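PDB 2NR4: conserved protein from Methanosarcina mazei, which binds flavin mononucleotide and belongs to a flavoprotein family whose function is still unknown. Local coordinates for residues 114-125 against 138-149. Numbering follows the deposited sequence.
Sequences KEAIAWVVFECI and LVPLNAGFNERN
Ala116 O is gripped by two side-chain amides that reach it from opposite faces of its carbonyl plane: Asn146 ND2 at 2.8 Å and Asn149 ND2 at 2.9 Å. The second N-H of Asn149 ND2 meets Lys114 O (3.0 Å) in the carbonyl plane, on a lone pair, so two acceptors fix the rotation of this amide. A water donates to Asn146 OD1 and accepts from Trp119 NE1. Beyond these loop residues, strands 118-125 and 138-145 pair antiparallel (141° between their directions) as part of a beta hairpin in the closed barrel of this FMN-binding domain. The register slips at Val121, faced by both Leu141 and Asn142 in a classic beta bulge: Leu141 N hydrogen-bonds to Val121 O (2.7 Å), while Val121 N takes Asn142 O. Trp119 CG sits between its backbone N and carbonyl carbon (chi1 55°), which folds the indole over the partner strand, with Gly144 CA 3.8 Å from the six-membered ring centroid in a CH-pi contact. A leucine in place of Trp119 would probably leave the Gly144 backbone uncovered and the water without its indole donor. On the sheet face carrying Val120, Phe122 and Leu138, Leu138 CD1 sits over the centre of the Phe122 ring, 4.0 Å from its centroid, and Val120 CG1 covers the opposite face toward the rim.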
loop_
_atom_site.group_PDB
_atom_site.type_symbol
_atom_site.label_atom_id
_atom_site.label_comp_id
_atom_site.label_asym_id
_atom_site.label_seq_id
_atom_site.Cartn_x
_atom_site.Cartn_y
_atom_site.Cartn_z
ATOM N N LYS A 114 16.493 -6.561 -10.010
ATOM C CA LYS A 114 16.744 -5.423 -10.899
ATOM C C LYS A 114 15.589 -4.427 -10.863
ATOM O O LYS A 114 15.812 -3.226 -11.035
ATOM C CB LYS A 114 16.933 -5.901 -12.321
ATOM C CG LYS A 114 18.274 -6.586 -12.519
ATOM C CD LYS A 114 18.321 -7.246 -13.901
ATOM C CE LYS A 114 18.558 -6.232 -14.965
ATOM N NZ LYS A 114 19.473 -6.903 -15.959
ATOM N N GLU A 115 14.388 -4.952 -10.632
ATOM C CA GLU A 115 13.174 -4.146 -10.575
ATOM C C GLU A 115 12.843 -3.659 -9.150
ATOM O O GLU A 115 11.794 -3.062 -8.933
ATOM C CB GLU A 115 11.999 -4.914 -11.172
ATOM C CG GLU A 115 12.086 -5.134 -12.704
ATOM C CD GLU A 115 12.328 -3.853 -13.518
ATOM O OE1 GLU A 115 11.754 -2.779 -13.193
ATOM O OE2 GLU A 115 13.092 -3.921 -14.509
ATOM N N ALA A 116 13.738 -3.884 -8.194
ATOM C CA ALA A 116 13.551 -3.310 -6.853
ATOM C C ALA A 116 13.541 -1.778 -6.855
ATOM O O ALA A 116 14.341 -1.119 -7.535
ATOM C CB ALA A 116 14.616 -3.812 -5.899
ATOM N N ILE A 117 12.628 -1.202 -6.083
ATOM C CA ILE A 117 12.645 0.232 -5.858
ATOM C C ILE A 117 13.846 0.610 -4.987
ATOM O O ILE A 117 14.582 1.545 -5.287
ATOM C CB ILE A 117 11.317 0.678 -5.173
ATOM C CG1 ILE A 117 10.073 0.221 -5.989
ATOM C CG2 ILE A 117 11.342 2.166 -4.897
ATOM C CD1 ILE A 117 9.935 0.861 -7.314
ATOM N N ALA A 118 14.005 -0.110 -3.882
ATOM C CA ALA A 118 15.100 0.046 -2.949
ATOM C C ALA A 118 15.467 -1.332 -2.386
ATOM O O ALA A 118 14.569 -2.192 -2.150
ATOM C CB ALA A 118 14.677 0.998 -1.807
ATOM N N TRP A 119 16.763 -1.557 -2.141
ATOM C CA TRP A 119 17.228 -2.857 -1.594
ATOM C C TRP A 119 18.146 -2.642 -0.407
ATOM O O TRP A 119 18.822 -1.584 -0.310
ATOM C CB TRP A 119 17.884 -3.740 -2.700
ATOM C CG TRP A 119 18.995 -3.051 -3.428
ATOM C CD1 TRP A 119 18.906 -2.391 -4.631
ATOM C CD2 TRP A 119 20.358 -2.902 -2.983
ATOM N NE1 TRP A 119 20.156 -1.850 -4.966
ATOM C CE2 TRP A 119 21.051 -2.154 -3.975
ATOM C CE3 TRP A 119 21.067 -3.353 -1.857
ATOM C CZ2 TRP A 119 22.417 -1.833 -3.858
ATOM C CZ3 TRP A 119 22.415 -3.030 -1.741
ATOM C CH2 TRP A 119 23.068 -2.257 -2.733
ATOM N N VAL A 120 18.150 -3.598 0.513
ATOM C CA VAL A 120 19.109 -3.605 1.624
ATOM C C VAL A 120 19.638 -5.022 1.723
ATOM O O VAL A 120 18.852 -5.975 1.830
ATOM C CB VAL A 120 18.470 -3.207 2.988
ATOM C CG1 VAL A 120 19.550 -3.161 4.107
ATOM C CG2 VAL A 120 17.729 -1.842 2.877
ATOM N N VAL A 121 20.957 -5.177 1.684
ATOM C CA VAL A 121 21.553 -6.473 1.966
ATOM C C VAL A 121 21.796 -6.601 3.479
ATOM O O VAL A 121 22.475 -5.761 4.092
ATOM C CB VAL A 121 22.896 -6.695 1.158
ATOM C CG1 VAL A 121 23.425 -8.093 1.464
ATOM C CG2 VAL A 121 22.646 -6.515 -0.318
ATOM N N PHE A 122 21.284 -7.670 4.072
ATOM C CA PHE A 122 21.468 -7.905 5.518
ATOM C C PHE A 122 22.249 -9.182 5.801
ATOM O O PHE A 122 21.999 -10.209 5.160
ATOM C CB PHE A 122 20.125 -8.117 6.204
ATOM C CG PHE A 122 19.184 -6.932 6.154
ATOM C CD1 PHE A 122 19.274 -5.905 7.111
ATOM C CD2 PHE A 122 18.137 -6.912 5.228
ATOM C CE1 PHE A 122 18.330 -4.847 7.114
ATOM C CE2 PHE A 122 17.234 -5.859 5.201
ATOM C CZ PHE A 122 17.335 -4.823 6.166
ATOM N N GLU A 123 23.114 -9.132 6.814
ATOM C CA GLU A 123 23.605 -10.326 7.490
ATOM C C GLU A 123 22.517 -10.766 8.484
ATOM O O GLU A 123 22.011 -9.966 9.256
ATOM C CB GLU A 123 24.916 -10.039 8.268
ATOM C CG GLU A 123 25.333 -11.257 9.120
ATOM C CD GLU A 123 26.739 -11.122 9.707
ATOM O OE1 GLU A 123 27.375 -10.062 9.468
ATOM O OE2 GLU A 123 27.173 -12.088 10.393
ATOM N N CYS A 124 22.140 -12.032 8.418
ATOM C CA CYS A 124 21.215 -12.661 9.353
ATOM C C CYS A 124 21.979 -13.192 10.549
ATOM O O CYS A 124 22.969 -13.960 10.399
ATOM C CB CYS A 124 20.532 -13.843 8.684
ATOM S SG CYS A 124 19.613 -13.390 7.195
ATOM N N ILE A 125 21.508 -12.829 11.731
ATOM C CA ILE A 125 22.213 -13.178 12.965
ATOM C C ILE A 125 21.265 -13.755 13.983
ATOM O O ILE A 125 20.010 -13.650 13.828
ATOM C CB ILE A 125 22.905 -11.952 13.567
ATOM C CG1 ILE A 125 21.870 -10.912 14.074
ATOM C CG2 ILE A 125 23.813 -11.297 12.545
ATOM C CD1 ILE A 125 22.455 -9.701 14.836
ATOM N N LEU A 138 18.485 -8.956 11.765
ATOM C CA LEU A 138 19.088 -8.467 10.547
ATOM C C LEU A 138 20.003 -7.278 10.768
ATOM O O LEU A 138 19.588 -6.255 11.332
ATOM C CB LEU A 138 18.018 -8.056 9.539
ATOM C CG LEU A 138 17.037 -9.172 9.111
ATOM C CD1 LEU A 138 16.014 -8.586 8.167
ATOM C CD2 LEU A 138 17.749 -10.359 8.430
ATOM N N VAL A 139 21.229 -7.407 10.273
ATOM C CA VAL A 139 22.223 -6.326 10.396
ATOM C C VAL A 139 22.563 -5.826 8.960
ATOM O O VAL A 139 23.051 -6.611 8.149
ATOM C CB VAL A 139 23.505 -6.853 11.102
ATOM C CG1 VAL A 139 24.498 -5.706 11.237
ATOM C CG2 VAL A 139 23.171 -7.506 12.466
ATOM N N PRO A 140 22.267 -4.546 8.622
ATOM C CA PRO A 140 22.432 -4.089 7.236
ATOM C C PRO A 140 23.902 -3.995 6.865
ATOM O O PRO A 140 24.727 -3.620 7.724
ATOM C CB PRO A 140 21.823 -2.684 7.229
ATOM C CG PRO A 140 21.537 -2.332 8.604
ATOM C CD PRO A 140 21.762 -3.487 9.516
ATOM N N LEU A 141 24.217 -4.375 5.636
ATOM C CA LEU A 141 25.588 -4.405 5.120
ATOM C C LEU A 141 25.775 -3.378 4.010
ATOM O O LEU A 141 26.867 -2.789 3.839
ATOM C CB LEU A 141 25.911 -5.802 4.568
ATOM C CG LEU A 141 26.014 -6.960 5.536
ATOM C CD1 LEU A 141 26.461 -8.217 4.792
ATOM C CD2 LEU A 141 26.970 -6.634 6.701
ATOM N N ASN A 142 24.719 -3.181 3.230
ATOM C CA ASN A 142 24.766 -2.305 2.073
ATOM C C ASN A 142 23.314 -2.002 1.722
ATOM O O ASN A 142 22.411 -2.752 2.116
ATOM C CB ASN A 142 25.455 -3.051 0.914
ATOM C CG ASN A 142 25.954 -2.130 -0.217
ATOM O OD1 ASN A 142 25.992 -0.888 -0.107
ATOM N ND2 ASN A 142 26.353 -2.767 -1.324
ATOM N N ALA A 143 23.092 -0.928 0.980
ATOM C CA ALA A 143 21.722 -0.517 0.610
ATOM C C ALA A 143 21.761 0.316 -0.637
ATOM O O ALA A 143 22.756 1.016 -0.879
ATOM C CB ALA A 143 21.058 0.252 1.738
ATOM N N GLY A 144 20.701 0.253 -1.438
ATOM C CA GLY A 144 20.667 1.028 -2.644
ATOM C C GLY A 144 19.275 1.436 -3.014
ATOM O O GLY A 144 18.315 0.872 -2.522
ATOM N N PHE A 145 19.196 2.391 -3.933
ATOM C CA PHE A 145 17.964 2.971 -4.406
ATOM C C PHE A 145 17.979 2.893 -5.923
ATOM O O PHE A 145 19.040 3.037 -6.549
ATOM C CB PHE A 145 17.911 4.443 -3.967
ATOM C CG PHE A 145 16.540 4.938 -3.681
ATOM C CD1 PHE A 145 15.930 4.659 -2.466
ATOM C CD2 PHE A 145 15.858 5.702 -4.618
ATOM C CE1 PHE A 145 14.658 5.119 -2.203
ATOM C CE2 PHE A 145 14.574 6.178 -4.362
ATOM C CZ PHE A 145 13.973 5.886 -3.157
ATOM N N ASN A 146 16.828 2.637 -6.527
ATOM C CA ASN A 146 16.747 2.611 -7.981
ATOM C C ASN A 146 15.767 3.668 -8.447
ATOM O O ASN A 146 14.606 3.380 -8.739
ATOM C CB ASN A 146 16.340 1.229 -8.516
ATOM C CG ASN A 146 17.441 0.192 -8.390
ATOM O OD1 ASN A 146 18.630 0.493 -8.502
ATOM N ND2 ASN A 146 17.043 -1.049 -8.171
ATOM N N GLU A 147 16.255 4.906 -8.485
ATOM C CA GLU A 147 15.529 6.049 -9.048
ATOM C C GLU A 147 14.782 5.708 -10.334
ATOM O O GLU A 147 13.623 6.064 -10.490
ATOM C CB GLU A 147 16.508 7.204 -9.304
ATOM C CG GLU A 147 17.090 7.822 -8.036
ATOM C CD GLU A 147 18.302 7.078 -7.469
ATOM O OE1 GLU A 147 18.967 6.301 -8.205
ATOM O OE2 GLU A 147 18.589 7.288 -6.266
ATOM N N ARG A 148 15.439 4.980 -11.227
ATOM C CA ARG A 148 14.871 4.583 -12.516
ATOM C C ARG A 148 13.572 3.759 -12.396
ATOM O O ARG A 148 12.789 3.706 -13.338
ATOM C CB ARG A 148 15.920 3.819 -13.353
ATOM C CG ARG A 148 17.190 4.643 -13.742
ATOM C CD ARG A 148 18.314 3.763 -14.346
ATOM N NE ARG A 148 19.634 4.396 -14.232
ATOM C CZ ARG A 148 20.790 3.834 -14.599
ATOM N NH1 ARG A 148 20.819 2.610 -15.126
ATOM N NH2 ARG A 148 21.928 4.502 -14.445
ATOM N N ASN A 149 13.345 3.140 -11.237
ATOM C CA ASN A 149 12.187 2.267 -11.027
ATOM C C ASN A 149 10.977 2.929 -10.358
ATOM O O ASN A 149 9.923 2.296 -10.209
ATOM C CB ASN A 149 12.612 1.035 -10.228
ATOM C CG ASN A 149 13.433 0.065 -11.054
ATOM O OD1 ASN A 149 13.256 -0.021 -12.271
ATOM N ND2 ASN A 149 14.326 -0.677 -10.403
HETATM O O HOH W 1 20.869 -0.696 -7.425
#